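Local coordinates for protein serine--tRNA ligase, cytoplasmic (Candida albicans, PDB 3QO8) that catalyses the ATP-dependent attachment of serine to tRNA(Ser), activating the amino acid as Ser-AMP before passing it to the acceptor end of the tRNA, at residues I17-L31 with Q107-Q120. Sequence-based numbering, arbitrary orientation.
Sequences IIKASQKKRGDSVEL and QVGNIVHESVVDSQ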
loop_
_atom_site.group_PDB
_atom_site.type_symbol
_atom_site.label_atom_id
_atom_site.label_comp_id
_atom_site.label_asym_id
_atom_site.label_seq_id
_atom_site.Cartn_x
_atom_site.Cartn_y
_atom_site.Cartn_z
ATOM N N ILE A 17 14.930 -38.182 10.431
ATOM C CA ILE A 17 13.663 -37.470 10.516
ATOM C C ILE A 17 13.617 -36.353 9.477
ATOM O O ILE A 17 12.589 -36.113 8.825
ATOM C CB ILE A 17 13.498 -36.853 11.916
ATOM C CG1 ILE A 17 13.308 -37.954 12.955
ATOM C CG2 ILE A 17 12.320 -35.903 11.960
ATOM C CD1 ILE A 17 13.328 -37.447 14.384
ATOM N N ILE A 18 14.737 -35.662 9.323
ATOM C CA ILE A 18 14.795 -34.555 8.372
ATOM C C ILE A 18 14.706 -35.067 6.934
ATOM O O ILE A 18 14.003 -34.487 6.113
ATOM C CB ILE A 18 16.056 -33.683 8.568
ATOM C CG1 ILE A 18 16.108 -33.129 9.999
ATOM C CG2 ILE A 18 16.053 -32.537 7.576
ATOM C CD1 ILE A 18 17.376 -32.299 10.318
ATOM N N LYS A 19 15.387 -36.177 6.645
ATOM C CA LYS A 19 15.332 -36.771 5.309
ATOM C C LYS A 19 13.914 -37.236 4.972
ATOM O O LYS A 19 13.437 -37.056 3.851
ATOM C CB LYS A 19 16.285 -37.967 5.192
ATOM C CG LYS A 19 17.765 -37.617 5.170
ATOM C CD LYS A 19 18.541 -38.684 4.412
ATOM C CE LYS A 19 20.045 -38.551 4.592
ATOM N NZ LYS A 19 20.517 -39.236 5.829
ATOM N N ALA A 20 13.254 -37.863 5.939
ATOM C CA ALA A 20 11.882 -38.318 5.736
ATOM C C ALA A 20 11.003 -37.108 5.444
ATOM O O ALA A 20 10.131 -37.157 4.583
ATOM C CB ALA A 20 11.379 -39.064 6.956
ATOM N N SER A 21 11.247 -36.008 6.152
ATOM C CA SER A 21 10.436 -34.816 5.967
ATOM C C SER A 21 10.660 -34.265 4.570
ATOM O O SER A 21 9.701 -33.938 3.869
ATOM C CB SER A 21 10.783 -33.744 7.009
ATOM O OG SER A 21 9.989 -32.587 6.820
ATOM N N GLN A 22 11.925 -34.163 4.167
ATOM C CA GLN A 22 12.261 -33.676 2.825
ATOM C C GLN A 22 11.541 -34.487 1.749
ATOM O O GLN A 22 11.046 -33.945 0.758
ATOM C CB GLN A 22 13.772 -33.723 2.599
ATOM C CG GLN A 22 14.544 -32.628 3.367
ATOM C CD GLN A 22 14.124 -31.232 2.957
ATOM O OE1 GLN A 22 13.288 -30.606 3.605
ATOM N NE2 GLN A 22 14.695 -30.741 1.868
ATOM N N LYS A 23 11.493 -35.794 1.962
ATOM C CA LYS A 23 10.852 -36.707 1.025
ATOM C C LYS A 23 9.360 -36.414 0.937
ATOM O O LYS A 23 8.806 -36.303 -0.158
ATOM C CB LYS A 23 11.092 -38.149 1.467
ATOM C CG LYS A 23 11.101 -39.169 0.343
ATOM C CD LYS A 23 11.815 -40.430 0.808
ATOM C CE LYS A 23 13.132 -40.062 1.497
ATOM N NZ LYS A 23 13.851 -41.231 2.080
ATOM N N LYS A 24 8.715 -36.277 2.093
ATOM C CA LYS A 24 7.297 -35.909 2.144
ATOM C C LYS A 24 7.024 -34.596 1.423
ATOM O O LYS A 24 5.977 -34.428 0.802
ATOM C CB LYS A 24 6.825 -35.789 3.591
ATOM C CG LYS A 24 6.849 -37.087 4.362
ATOM C CD LYS A 24 6.180 -36.910 5.700
ATOM C CE LYS A 24 6.401 -38.101 6.601
ATOM N NZ LYS A 24 5.893 -37.765 7.965
ATOM N N ARG A 25 7.970 -33.668 1.524
ATOM C CA ARG A 25 7.826 -32.339 0.940
ATOM C C ARG A 25 7.997 -32.381 -0.574
ATOM O O ARG A 25 7.591 -31.458 -1.280
ATOM C CB ARG A 25 8.862 -31.372 1.543
ATOM C CG ARG A 25 8.484 -30.806 2.911
ATOM C CD ARG A 25 9.509 -29.768 3.430
ATOM N NE ARG A 25 9.036 -29.232 4.699
ATOM C CZ ARG A 25 8.100 -28.295 4.790
ATOM N NH1 ARG A 25 7.568 -27.773 3.684
ATOM N NH2 ARG A 25 7.689 -27.886 5.976
ATOM N N GLY A 26 8.610 -33.452 -1.064
ATOM C CA GLY A 26 9.011 -33.515 -2.457
ATOM C C GLY A 26 10.249 -32.666 -2.699
ATOM O O GLY A 26 10.492 -32.217 -3.818
ATOM N N ASP A 27 11.028 -32.438 -1.644
ATOM C CA ASP A 27 12.245 -31.633 -1.745
ATOM C C ASP A 27 13.509 -32.484 -1.604
ATOM O O ASP A 27 13.444 -33.673 -1.303
ATOM C CB ASP A 27 12.253 -30.514 -0.692
ATOM C CG ASP A 27 11.160 -29.486 -0.916
ATOM O OD1 ASP A 27 10.545 -29.484 -2.006
ATOM O OD2 ASP A 27 10.924 -28.668 0.002
ATOM N N SER A 28 14.663 -31.857 -1.797
ATOM C CA SER A 28 15.932 -32.585 -1.833
ATOM C C SER A 28 16.298 -33.298 -0.530
ATOM O O SER A 28 16.426 -32.672 0.524
ATOM C CB SER A 28 17.072 -31.645 -2.236
ATOM O OG SER A 28 18.293 -32.355 -2.294
ATOM N N VAL A 29 16.472 -34.610 -0.619
ATOM C CA VAL A 29 16.942 -35.418 0.501
ATOM C C VAL A 29 18.467 -35.361 0.591
ATOM O O VAL A 29 19.051 -35.561 1.658
ATOM C CB VAL A 29 16.494 -36.886 0.351
ATOM C CG1 VAL A 29 17.089 -37.762 1.450
ATOM C CG2 VAL A 29 14.973 -36.980 0.349
ATOM N N GLU A 30 19.104 -35.082 -0.541
ATOM C CA GLU A 30 20.557 -34.984 -0.603
ATOM C C GLU A 30 21.068 -33.871 0.303
ATOM O O GLU A 30 22.109 -34.014 0.951
ATOM C CB GLU A 30 21.013 -34.740 -2.041
ATOM C CG GLU A 30 20.669 -35.869 -2.999
ATOM C CD GLU A 30 21.044 -35.551 -4.435
ATOM O OE1 GLU A 30 20.818 -34.402 -4.873
ATOM O OE2 GLU A 30 21.571 -36.447 -5.125
ATOM N N LEU A 31 20.328 -32.765 0.341
ATOM C CA LEU A 31 20.678 -31.616 1.172
ATOM C C LEU A 31 21.154 -32.029 2.557
ATOM O O LEU A 31 22.096 -31.444 3.092
ATOM C CB LEU A 31 19.481 -30.673 1.326
ATOM C CG LEU A 31 19.459 -29.376 0.522
ATOM C CD1 LEU A 31 19.557 -29.674 -0.959
ATOM C CD2 LEU A 31 18.194 -28.591 0.830
ATOM N N GLN A 107 17.815 -23.902 2.988
ATOM C CA GLN A 107 17.001 -24.531 1.955
ATOM C C GLN A 107 16.079 -25.638 2.493
ATOM O O GLN A 107 15.104 -26.004 1.840
ATOM C CB GLN A 107 17.892 -25.107 0.857
ATOM C CG GLN A 107 18.778 -24.099 0.169
ATOM C CD GLN A 107 19.581 -24.730 -0.942
ATOM O OE1 GLN A 107 19.035 -25.431 -1.794
ATOM N NE2 GLN A 107 20.888 -24.501 -0.933
ATOM N N VAL A 108 16.383 -26.162 3.678
ATOM C CA VAL A 108 15.618 -27.273 4.235
ATOM C C VAL A 108 14.327 -26.794 4.903
ATOM O O VAL A 108 14.352 -25.943 5.797
ATOM C CB VAL A 108 16.452 -28.079 5.250
ATOM C CG1 VAL A 108 15.636 -29.243 5.819
ATOM C CG2 VAL A 108 17.738 -28.585 4.598
ATOM N N GLY A 109 13.203 -27.348 4.466
ATOM C CA GLY A 109 11.914 -27.020 5.045
ATOM C C GLY A 109 11.765 -27.523 6.467
ATOM O O GLY A 109 12.494 -28.407 6.912
ATOM N N ASN A 110 10.821 -26.935 7.192
ATOM C CA ASN A 110 10.523 -27.342 8.556
ATOM C C ASN A 110 10.103 -28.825 8.581
ATOM O O ASN A 110 9.620 -29.361 7.574
ATOM C CB ASN A 110 9.398 -26.460 9.103
ATOM C CG ASN A 110 9.364 -26.430 10.612
ATOM O OD1 ASN A 110 10.155 -27.093 11.270
ATOM N ND2 ASN A 110 8.456 -25.633 11.170
ATOM N N ILE A 111 10.287 -29.487 9.720
ATOM C CA ILE A 111 9.891 -30.893 9.846
ATOM C C ILE A 111 8.385 -31.040 9.748
ATOM O O ILE A 111 7.644 -30.510 10.579
ATOM C CB ILE A 111 10.326 -31.503 11.188
ATOM C CG1 ILE A 111 11.833 -31.341 11.388
ATOM C CG2 ILE A 111 9.903 -32.979 11.269
ATOM C CD1 ILE A 111 12.620 -31.693 10.177
ATOM N N VAL A 112 7.929 -31.762 8.734
ATOM C CA VAL A 112 6.506 -32.011 8.576
ATOM C C VAL A 112 5.953 -32.850 9.722
ATOM O O VAL A 112 6.455 -33.931 10.026
ATOM C CB VAL A 112 6.190 -32.707 7.246
ATOM C CG1 VAL A 112 4.701 -32.957 7.152
ATOM C CG2 VAL A 112 6.676 -31.848 6.089
ATOM N N HIS A 113 4.907 -32.331 10.349
ATOM C CA HIS A 113 4.288 -32.988 11.481
ATOM C C HIS A 113 3.760 -34.362 11.068
ATOM O O HIS A 113 3.200 -34.531 9.981
ATOM C CB HIS A 113 3.170 -32.112 12.037
ATOM C CG HIS A 113 2.639 -32.575 13.355
ATOM N ND1 HIS A 113 1.437 -33.238 13.480
ATOM C CD2 HIS A 113 3.148 -32.480 14.605
ATOM C CE1 HIS A 113 1.223 -33.522 14.751
ATOM N NE2 HIS A 113 2.243 -33.071 15.455
ATOM N N GLU A 114 3.965 -35.345 11.936
ATOM C CA GLU A 114 3.581 -36.728 11.645
ATOM C C GLU A 114 2.120 -36.924 11.265
ATOM O O GLU A 114 1.768 -37.920 10.633
ATOM C CB GLU A 114 3.925 -37.630 12.831
ATOM C CG GLU A 114 5.412 -37.882 12.986
ATOM C CD GLU A 114 5.985 -38.695 11.838
ATOM O OE1 GLU A 114 5.191 -39.199 11.011
ATOM O OE2 GLU A 114 7.228 -38.835 11.764
ATOM N N SER A 115 1.265 -35.990 11.650
ATOM C CA SER A 115 -0.155 -36.134 11.365
ATOM C C SER A 115 -0.524 -35.694 9.947
ATOM O O SER A 115 -1.647 -35.910 9.518
ATOM C CB SER A 115 -0.990 -35.355 12.374
ATOM O OG SER A 115 -0.904 -33.962 12.119
ATOM N N VAL A 116 0.411 -35.073 9.232
ATOM C CA VAL A 116 0.145 -34.576 7.882
ATOM C C VAL A 116 0.186 -35.699 6.839
ATOM O O VAL A 116 1.098 -36.520 6.846
ATOM C CB VAL A 116 1.145 -33.455 7.483
ATOM C CG1 VAL A 116 0.943 -33.027 6.028
ATOM C CG2 VAL A 116 0.997 -32.235 8.417
ATOM N N VAL A 117 -0.809 -35.733 5.953
ATOM C CA VAL A 117 -0.844 -36.714 4.868
ATOM C C VAL A 117 0.359 -36.554 3.945
ATOM O O VAL A 117 0.647 -35.456 3.482
ATOM C CB VAL A 117 -2.136 -36.594 4.030
ATOM C CG1 VAL A 117 -2.053 -37.470 2.770
ATOM C CG2 VAL A 117 -3.340 -36.978 4.868
ATOM N N ASP A 118 1.054 -37.653 3.683
ATOM C CA ASP A 118 2.215 -37.632 2.808
ATOM C C ASP A 118 1.805 -37.780 1.340
ATOM O O ASP A 118 1.516 -38.880 0.881
ATOM C CB ASP A 118 3.183 -38.746 3.211
ATOM C CG ASP A 118 4.338 -38.896 2.241
ATOM O OD1 ASP A 118 4.473 -38.055 1.325
ATOM O OD2 ASP A 118 5.126 -39.846 2.405
ATOM N N SER A 119 1.794 -36.674 0.601
ATOM C CA SER A 119 1.393 -36.715 -0.803
ATOM C C SER A 119 1.728 -35.421 -1.517
ATOM O O SER A 119 1.849 -34.372 -0.892
ATOM C CB SER A 119 -0.113 -36.955 -0.919
ATOM O OG SER A 119 -0.514 -36.971 -2.280
ATOM N N GLN A 120 1.864 -35.498 -2.835
ATOM C CA GLN A 120 2.094 -34.312 -3.645
ATOM C C GLN A 120 0.795 -33.865 -4.307
ATOM O O GLN A 120 0.771 -32.880 -5.040
ATOM C CB GLN A 120 3.146 -34.602 -4.710
ATOM C CG GLN A 120 4.420 -35.216 -4.159
ATOM C CD GLN A 120 5.160 -34.288 -3.209
ATOM O OE1 GLN A 120 5.426 -33.126 -3.527
ATOM N NE2 GLN A 120 5.496 -34.801 -2.034
HETATM O O HOH W 1 11.812 -30.874 5.928
HETATM O O HOH W 2 13.190 -28.272 1.782
HETATM O O HOH W 3 3.489 -36.554 7.967
HETATM O O HOH W 4 7.824 -35.632 8.527
#
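R25 and N110 meet through a side-on grip: NE and NH2 of R25 both donate to the single backbone oxygen N110 O, at 2.9 Å each. The oxygen lies in the guanidinium plane; NE approaches in the carbonyl plane, whereas NH2 stands 35° above it. G109 CA covers one guanidinium face and V112 CG2 the other, so bonds at the edge and carbon on both faces fix the rotation of the group. R25 NH1 is taken by N345 O, and a magnesium ion lies about 4 Å from the side chain.

One turn earlier, S21 OG accepts from V112 N at 2.9 Å, nearly straight at 170°. With OG anti to the backbone N, the hydroxyl points off the helix at the extended loop 107-120. Water 1 joins this OG to Q22 OE1 and G109 O, and water 2 ties Q22 NE2 and D27 OD2 to G109 N. Q120 NE2 gives K24 O a weak bond (2.9 Å, 128°), and the same oxygen also accepts from S341 OG.

These segments sit at the root of the N-terminal tRNA-binding arm. Helix 15-25 ends at G26 in a Schellman motif before helix 30-65, the arm's outgoing helix; residues 107-120 leave the returning helix 74-107 for the catalytic core. N110 ND2 reaches that core at T374 and A347.

Charge pairing is looser. K24 NZ forms a weak salt bridge with E114 OE1 at 3.4 Å, while waters 3 and 4 relay NZ to the carbonyls of H113, V116 and V112. D118 lies across the aliphatic root of K24.

Apolar contacts lie along I17, I18 and L31. I17 CG2 rests against I111 CG2. I18 crosses both neighbours at about a right angle, CG1 on I111 CD1 and CG2 on V108 CG1, each 3.8 Å apart. L31 CD2 packs against Q107 CB at 3.5 Å and also touches V108 CG2.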